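Local coordinates for protein putative hydroxymethylglutaryl-CoA synthase (PDB 3SQZ) that binds coenzyme A through a thiolase fold and probably acts as a hydroxymethylglutaryl-CoA synthase, an acyltransferase, at residues A[118-121]-A[122-126]. Sequence-based numbering, arbitrary orientation.
Sequences QSKA and GAVYV
Lys120 and Tyr125, five residues apart where a loop runs into helix 122-129, illustrate how a lysine just ahead of a helix can lie over an aromatic ring near the beginning of that helix. With CG anti to the backbone N (chi1 180°) and the rest of the chain fully extended, the lysine reaches forward instead of folding back. CB and CG make no close contact with residues 122-126, apart from the approach of Val124 to the chain further out; they carry the chain out to the ring. CD is the first atom to meet the tyrosine, 3.6 Å from Tyr125 OH. CE then settles over one face of the ring, offset toward its rim; it is 3.5 Å from Tyr125 CZ and makes a CH-pi contact, and it also touches Val124 CG1 at 3.8 Å. At the tip, NZ sits 4.2 Å from the centroid of the Tyr125 ring, 34° off the normal, an off-centre cation-pi interaction. The two side chains cross at about a right angle.

Close by, Val124 N donates a hydrogen bond to Ala121 O at 3.0 Å. Ala121 CB lies 4.4 Å from both Ala123 CB and Val124 CG2, a loose apolar border to the turn. Glu140 OE1 accepts a hydrogen bond from Gly122 N, linking the beginning of segment 122-126 to strand 137-141, and Tyr419 meets the Tyr125 ring edge-to-face.

This is local packing remote from the coenzyme A site. Because CE and the ammonium group both lie against the ring, dispersion and electrostatics can act together, and with NZ off-centre the charge term is probably modest.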
loop_
_atom_site.group_PDB
_atom_site.type_symbol
_atom_site.label_atom_id
_atom_site.label_comp_id
_atom_site.label_asym_id
_atom_site.label_seq_id
_atom_site.Cartn_x
_atom_site.Cartn_y
_atom_site.Cartn_z
ATOM N N GLN A 118 19.847 2.009 6.062
ATOM C CA GLN A 118 19.991 0.585 6.361
ATOM C C GLN A 118 19.913 0.293 7.856
ATOM O O GLN A 118 19.768 -0.865 8.254
ATOM C CB GLN A 118 21.295 0.053 5.773
ATOM C CG GLN A 118 21.286 0.135 4.259
ATOM C CD GLN A 118 20.085 -0.583 3.688
ATOM O OE1 GLN A 118 19.917 -1.781 3.914
ATOM N NE2 GLN A 118 19.227 0.140 2.973
ATOM N N SER A 119 20.007 1.347 8.665
ATOM C CA SER A 119 20.002 1.229 10.122
ATOM C C SER A 119 18.805 1.960 10.730
ATOM O O SER A 119 17.990 1.369 11.437
ATOM C CB SER A 119 21.311 1.782 10.696
ATOM O OG SER A 119 21.279 1.819 12.113
ATOM N N LYS A 120 18.706 3.256 10.468
ATOM C CA LYS A 120 17.663 4.059 11.086
ATOM C C LYS A 120 16.314 3.779 10.445
ATOM O O LYS A 120 16.144 3.943 9.235
ATOM C CB LYS A 120 18.008 5.544 10.980
ATOM C CG LYS A 120 16.964 6.460 11.604
ATOM C CD LYS A 120 17.471 7.892 11.713
ATOM C CE LYS A 120 16.399 8.815 12.266
ATOM N NZ LYS A 120 16.982 10.114 12.702
ATOM N N ALA A 121 15.341 3.375 11.248
ATOM C CA ALA A 121 13.998 3.142 10.733
ATOM C C ALA A 121 13.351 4.433 10.249
ATOM O O ALA A 121 13.368 5.442 10.952
ATOM C CB ALA A 121 13.138 2.519 11.805
ATOM N N GLY A 122 12.721 4.388 9.077
ATOM C CA GLY A 122 12.004 5.548 8.575
ATOM C C GLY A 122 10.888 5.977 9.514
ATOM O O GLY A 122 10.502 7.149 9.542
ATOM N N ALA A 123 10.385 5.033 10.307
ATOM C CA ALA A 123 9.360 5.316 11.303
ATOM C C ALA A 123 9.775 6.399 12.295
ATOM O O ALA A 123 8.932 7.119 12.820
ATOM C CB ALA A 123 8.988 4.050 12.053
ATOM N N VAL A 124 11.072 6.492 12.598
ATOM C CA VAL A 124 11.531 7.503 13.547
ATOM C C VAL A 124 11.233 8.911 13.018
ATOM O O VAL A 124 10.799 9.781 13.767
ATOM C CB VAL A 124 13.023 7.325 13.867
ATOM C CG1 VAL A 124 13.527 8.485 14.716
ATOM C CG2 VAL A 124 13.250 5.989 14.577
ATOM N N TYR A 125 11.467 9.130 11.728
ATOM C CA TYR A 125 11.154 10.418 11.120
ATOM C C TYR A 125 9.667 10.711 11.144
ATOM O O TYR A 125 9.256 11.849 11.356
ATOM C CB TYR A 125 11.642 10.478 9.676
ATOM C CG TYR A 125 13.138 10.430 9.516
ATOM C CD1 TYR A 125 13.928 11.516 9.875
ATOM C CD2 TYR A 125 13.760 9.311 8.988
ATOM C CE1 TYR A 125 15.300 11.486 9.709
ATOM C CE2 TYR A 125 15.124 9.273 8.817
ATOM C CZ TYR A 125 15.890 10.359 9.178
ATOM O OH TYR A 125 17.248 10.299 8.996
ATOM N N VAL A 126 8.855 9.692 10.900
ATOM C CA VAL A 126 7.415 9.894 10.919
ATOM C C VAL A 126 6.956 10.286 12.327
ATOM O O VAL A 126 6.165 11.213 12.506
ATOM C CB VAL A 126 6.666 8.656 10.402
ATOM C CG1 VAL A 126 5.164 8.884 10.437
ATOM C CG2 VAL A 126 7.120 8.314 8.983
#